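Local coordinates for protein acyl-coenzyme A oxidase 1 (Yarrowia lipolytica, PDB 5Y9D) that oxidises acyl-CoA to trans-2-enoyl-CoA with FAD and molecular oxygen, releasing hydrogen peroxide in peroxisomal fatty acid beta-oxidation, at residues A[533-544]-A[553-564]. Sequence-based numbering, arbitrary orientation.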
loop_
_atom_site.group_PDB
_atom_site.type_symbol
_atom_site.label_atom_id
_atom_site.label_comp_id
_atom_site.label_asym_id
_atom_site.label_seq_id
_atom_site.Cartn_x
_atom_site.Cartn_y
_atom_site.Cartn_z
ATOM N N ASN A 533 -1.232 29.636 -3.999
ATOM C CA ASN A 533 -1.168 28.626 -5.072
ATOM C C ASN A 533 -2.334 28.737 -6.046
ATOM O O ASN A 533 -2.125 28.685 -7.263
ATOM C CB ASN A 533 -1.110 27.212 -4.524
ATOM C CG ASN A 533 0.270 26.847 -4.021
ATOM O OD1 ASN A 533 0.741 27.376 -3.000
ATOM N ND2 ASN A 533 0.927 25.932 -4.725
ATOM N N ILE A 534 -3.546 28.906 -5.528
ATOM C CA ILE A 534 -4.696 28.998 -6.419
ATOM C C ILE A 534 -4.594 30.247 -7.269
ATOM O O ILE A 534 -4.840 30.176 -8.477
ATOM C CB ILE A 534 -6.031 29.080 -5.671
ATOM C CG1 ILE A 534 -6.341 27.762 -4.989
ATOM C CG2 ILE A 534 -7.161 29.418 -6.636
ATOM C CD1 ILE A 534 -7.164 27.920 -3.732
ATOM N N LEU A 535 -4.263 31.383 -6.630
ATOM C CA LEU A 535 -4.197 32.684 -7.326
ATOM C C LEU A 535 -3.092 32.704 -8.360
ATOM O O LEU A 535 -3.266 33.271 -9.425
ATOM C CB LEU A 535 -4.088 33.877 -6.345
ATOM C CG LEU A 535 -5.412 34.257 -5.615
ATOM C CD1 LEU A 535 -5.310 35.439 -4.662
ATOM C CD2 LEU A 535 -6.526 34.525 -6.583
ATOM N N ARG A 536 -1.978 32.044 -8.064
ATOM C CA ARG A 536 -0.899 31.890 -9.041
ATOM C C ARG A 536 -1.360 31.032 -10.235
ATOM O O ARG A 536 -1.133 31.388 -11.407
ATOM C CB ARG A 536 0.352 31.266 -8.398
ATOM C CG ARG A 536 1.599 31.376 -9.263
ATOM C CD ARG A 536 2.690 30.367 -8.905
ATOM N NE ARG A 536 2.389 29.003 -9.366
ATOM C CZ ARG A 536 3.283 28.016 -9.472
ATOM N NH1 ARG A 536 4.569 28.216 -9.175
ATOM N NH2 ARG A 536 2.889 26.817 -9.884
ATOM N N THR A 537 -1.998 29.899 -9.929
ATOM C CA THR A 537 -2.450 28.975 -10.945
ATOM C C THR A 537 -3.481 29.676 -11.786
ATOM O O THR A 537 -3.437 29.584 -13.001
ATOM C CB THR A 537 -3.049 27.680 -10.349
ATOM O OG1 THR A 537 -2.045 26.990 -9.589
ATOM C CG2 THR A 537 -3.550 26.759 -11.465
ATOM N N THR A 538 -4.382 30.419 -11.162
ATOM C CA THR A 538 -5.331 31.216 -11.947
ATOM C C THR A 538 -4.649 32.265 -12.845
ATOM O O THR A 538 -5.128 32.573 -13.952
ATOM C CB THR A 538 -6.337 31.911 -11.050
ATOM O OG1 THR A 538 -6.988 30.920 -10.234
ATOM C CG2 THR A 538 -7.352 32.639 -11.889
ATOM N N ASP A 539 -3.524 32.789 -12.370
ATOM C CA ASP A 539 -2.698 33.671 -13.180
ATOM C C ASP A 539 -2.162 32.993 -14.443
ATOM O O ASP A 539 -2.345 33.527 -15.530
ATOM C CB ASP A 539 -1.532 34.247 -12.359
ATOM C CG ASP A 539 -1.086 35.600 -12.861
ATOM O OD1 ASP A 539 -1.894 36.553 -12.774
ATOM O OD2 ASP A 539 0.064 35.703 -13.338
ATOM N N LYS A 540 -1.497 31.842 -14.304
ATOM C CA LYS A 540 -0.962 31.139 -15.468
ATOM C C LYS A 540 -2.075 30.808 -16.454
ATOM O O LYS A 540 -1.873 30.856 -17.664
ATOM C CB LYS A 540 -0.232 29.857 -15.078
ATOM C CG LYS A 540 1.066 30.049 -14.299
ATOM C CD LYS A 540 2.240 30.454 -15.189
ATOM C CE LYS A 540 3.564 29.897 -14.665
ATOM N NZ LYS A 540 4.682 30.135 -15.625
ATOM N N TYR A 541 -3.250 30.483 -15.941
ATOM C CA TYR A 541 -4.369 30.063 -16.789
ATOM C C TYR A 541 -4.793 31.194 -17.681
ATOM O O TYR A 541 -4.929 31.009 -18.871
ATOM C CB TYR A 541 -5.546 29.552 -15.941
ATOM C CG TYR A 541 -6.853 29.315 -16.675
ATOM C CD1 TYR A 541 -7.122 28.109 -17.332
ATOM C CD2 TYR A 541 -7.845 30.279 -16.669
ATOM C CE1 TYR A 541 -8.341 27.894 -17.983
ATOM C CE2 TYR A 541 -9.058 30.066 -17.302
ATOM C CZ TYR A 541 -9.293 28.889 -17.960
ATOM O OH TYR A 541 -10.506 28.754 -18.568
ATOM N N GLN A 542 -4.980 32.370 -17.096
ATOM C CA GLN A 542 -5.334 33.585 -17.855
ATOM C C GLN A 542 -4.376 33.835 -19.037
ATOM O O GLN A 542 -4.824 34.021 -20.172
ATOM C CB GLN A 542 -5.312 34.781 -16.924
ATOM C CG GLN A 542 -6.391 34.764 -15.860
ATOM C CD GLN A 542 -6.031 35.624 -14.665
ATOM O OE1 GLN A 542 -4.961 35.479 -14.067
ATOM N NE2 GLN A 542 -6.929 36.524 -14.308
ATOM N N GLU A 543 -3.069 33.809 -18.753
ATOM C CA GLU A 543 -2.022 33.907 -19.775
ATOM C C GLU A 543 -2.183 32.834 -20.847
ATOM O O GLU A 543 -1.960 33.098 -22.016
ATOM C CB GLU A 543 -0.621 33.732 -19.178
ATOM C CG GLU A 543 -0.172 34.749 -18.138
ATOM C CD GLU A 543 0.734 34.103 -17.084
ATOM O OE1 GLU A 543 1.812 33.573 -17.460
ATOM O OE2 GLU A 543 0.359 34.099 -15.880
ATOM N N LEU A 544 -2.540 31.620 -20.443
ATOM C CA LEU A 544 -2.654 30.513 -21.390
ATOM C C LEU A 544 -3.876 30.611 -22.281
ATOM O O LEU A 544 -3.781 30.352 -23.473
ATOM C CB LEU A 544 -2.629 29.176 -20.666
ATOM C CG LEU A 544 -1.227 28.827 -20.175
ATOM C CD1 LEU A 544 -1.252 27.709 -19.135
ATOM C CD2 LEU A 544 -0.318 28.458 -21.339
ATOM N N ALA A 553 -5.526 24.500 -21.705
ATOM C CA ALA A 553 -4.863 25.242 -20.630
ATOM C C ALA A 553 -4.775 24.420 -19.360
ATOM O O ALA A 553 -3.703 24.315 -18.781
ATOM C CB ALA A 553 -5.570 26.562 -20.355
ATOM N N PHE A 554 -5.897 23.835 -18.935
ATOM C CA PHE A 554 -5.943 23.029 -17.687
ATOM C C PHE A 554 -4.986 21.861 -17.726
ATOM O O PHE A 554 -4.267 21.654 -16.747
ATOM C CB PHE A 554 -7.362 22.555 -17.346
ATOM C CG PHE A 554 -8.264 23.665 -16.875
ATOM C CD1 PHE A 554 -7.908 24.450 -15.788
ATOM C CD2 PHE A 554 -9.447 23.939 -17.526
ATOM C CE1 PHE A 554 -8.712 25.493 -15.378
ATOM C CE2 PHE A 554 -10.259 24.973 -17.112
ATOM C CZ PHE A 554 -9.880 25.761 -16.047
ATOM N N GLU A 555 -4.934 21.139 -18.852
ATOM C CA GLU A 555 -3.919 20.079 -19.043
ATOM C C GLU A 555 -2.474 20.614 -18.896
ATOM O O GLU A 555 -1.619 19.942 -18.305
ATOM C CB GLU A 555 -4.075 19.375 -20.404
ATOM C CG GLU A 555 -3.153 18.159 -20.589
ATOM C CD GLU A 555 -2.766 17.880 -22.048
ATOM O OE1 GLU A 555 -3.669 17.866 -22.931
ATOM O OE2 GLU A 555 -1.550 17.650 -22.306
ATOM N N GLU A 556 -2.188 21.809 -19.412
ATOM C CA GLU A 556 -0.855 22.394 -19.192
ATOM C C GLU A 556 -0.625 22.584 -17.702
ATOM O O GLU A 556 0.487 22.371 -17.216
ATOM C CB GLU A 556 -0.617 23.709 -19.976
ATOM C CG GLU A 556 0.272 23.551 -21.218
ATOM C CD GLU A 556 1.726 23.187 -20.903
ATOM O OE1 GLU A 556 2.403 23.917 -20.138
ATOM O OE2 GLU A 556 2.222 22.173 -21.435
ATOM N N LEU A 557 -1.707 22.923 -17.000
ATOM C CA LEU A 557 -1.716 23.206 -15.550
ATOM C C LEU A 557 -2.052 22.000 -14.649
ATOM O O LEU A 557 -2.235 22.154 -13.445
ATOM C CB LEU A 557 -2.691 24.386 -15.257
ATOM C CG LEU A 557 -2.132 25.827 -15.234
ATOM C CD1 LEU A 557 -0.755 25.953 -15.889
ATOM C CD2 LEU A 557 -3.121 26.805 -15.867
ATOM N N SER A 558 -1.941 20.799 -15.189
ATOM C CA SER A 558 -2.338 19.617 -14.450
ATOM C C SER A 558 -1.585 19.463 -13.137
ATOM O O SER A 558 -2.196 19.219 -12.118
ATOM C CB SER A 558 -2.058 18.377 -15.290
ATOM O OG SER A 558 -3.127 18.090 -16.146
ATOM N N GLN A 559 -0.274 19.645 -13.140
ATOM C CA GLN A 559 0.490 19.532 -11.906
ATOM C C GLN A 559 0.082 20.600 -10.907
ATOM O O GLN A 559 0.037 20.358 -9.716
ATOM C CB GLN A 559 1.988 19.586 -12.167
ATOM C CG GLN A 559 2.837 19.614 -10.909
ATOM C CD GLN A 559 2.966 18.260 -10.235
ATOM O OE1 GLN A 559 2.268 17.310 -10.576
ATOM N NE2 GLN A 559 3.863 18.170 -9.266
ATOM N N GLN A 560 -0.173 21.795 -11.413
ATOM C CA GLN A 560 -0.639 22.907 -10.601
ATOM C C GLN A 560 -2.011 22.662 -9.995
ATOM O O GLN A 560 -2.260 23.029 -8.867
ATOM C CB GLN A 560 -0.639 24.199 -11.415
ATOM C CG GLN A 560 0.736 24.787 -11.655
ATOM C CD GLN A 560 1.451 24.158 -12.831
ATOM O OE1 GLN A 560 0.906 23.313 -13.524
ATOM N NE2 GLN A 560 2.682 24.569 -13.056
ATOM N N ARG A 561 -2.904 22.062 -10.765
ATOM C CA ARG A 561 -4.236 21.758 -10.284
ATOM C C ARG A 561 -4.203 20.773 -9.129
ATOM O O ARG A 561 -4.955 20.910 -8.187
ATOM C CB ARG A 561 -5.123 21.241 -11.411
ATOM C CG ARG A 561 -5.721 22.335 -12.269
ATOM C CD ARG A 561 -6.684 21.778 -13.293
ATOM N NE ARG A 561 -6.032 20.858 -14.208
ATOM C CZ ARG A 561 -6.673 19.994 -14.982
ATOM N NH1 ARG A 561 -7.986 19.924 -14.951
ATOM N NH2 ARG A 561 -5.998 19.200 -15.788
ATOM N N PHE A 562 -3.333 19.778 -9.216
ATOM C CA PHE A 562 -3.118 18.830 -8.129
ATOM C C PHE A 562 -2.688 19.555 -6.867
ATOM O O PHE A 562 -3.317 19.408 -5.829
ATOM C CB PHE A 562 -2.076 17.751 -8.483
ATOM C CG PHE A 562 -1.765 16.809 -7.342
ATOM C CD1 PHE A 562 -2.571 15.695 -7.092
ATOM C CD2 PHE A 562 -0.694 17.042 -6.504
ATOM C CE1 PHE A 562 -2.285 14.828 -6.033
ATOM C CE2 PHE A 562 -0.408 16.192 -5.447
ATOM C CZ PHE A 562 -1.202 15.094 -5.205
ATOM N N GLN A 563 -1.629 20.341 -6.961
ATOM C CA GLN A 563 -1.158 21.094 -5.799
ATOM C C GLN A 563 -2.269 21.843 -5.092
ATOM O O GLN A 563 -2.362 21.806 -3.861
ATOM C CB GLN A 563 -0.059 22.052 -6.187
ATOM C CG GLN A 563 1.322 21.419 -6.119
ATOM C CD GLN A 563 1.807 21.314 -4.681
ATOM O OE1 GLN A 563 1.211 20.602 -3.851
ATOM N NE2 GLN A 563 2.875 22.039 -4.366
ATOM N N CYS A 564 -3.151 22.467 -5.859
ATOM C CA CYS A 564 -4.166 23.308 -5.270
ATOM C C CYS A 564 -5.226 22.493 -4.555
ATOM O O CYS A 564 -5.670 22.843 -3.463
ATOM C CB CYS A 564 -4.783 24.203 -6.348
ATOM S SG CYS A 564 -3.549 25.287 -7.117
#
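Tyr541 and Phe554 form an offset stack, their ring centroids 4.6 Å apart and their planes 20° from parallel. Tyr541 CE1 lies over one face of the Phe554 ring, displaced toward its rim, while Leu557 CD2 meets the Tyr541 ring at its edge. Phe554 CB covers one face of the Arg561 guanidinium, which donates in its plane to Ser558 OG; Gln560 CG sits at the edge of the Arg536 guanidinium, 3.4 Å from NH2. The motif is an antiparallel helical hairpin in the C-terminal, all-helical part of the acyl-CoA oxidase fold: helix 519-544 runs out, and the chain returns through helix 550-556 and helix 558-581. The axes of segments 533-544 and 558-564 pass 9.5 Å apart, their directions 158° from each other. With CG anti to its backbone N (chi1 170°), Tyr541 swings its ring toward the return arm, where Ala553 CB also touches it obliquely. Replacing Phe554 with an alanine would probably leave the Tyr541 ring without its stacking partner and less firmly held. Near the turn, Leu544 and Leu557 reach tip to tip, CD1 to CD1 at 3.7 Å. No hydrogen bond joins 533-544 to 553-564, so apolar packing dominates their union. Beyond the hairpin, Thr538 and Phe554 both pack on helix 467-486. Farther along, Cys564 fits between Ile534 and Thr537, its SG 3.4 Å from Thr537 OG1, a hydroxyl that itself donates to Asn533 O at 2.9 Å, from the face opposite Thr537 N.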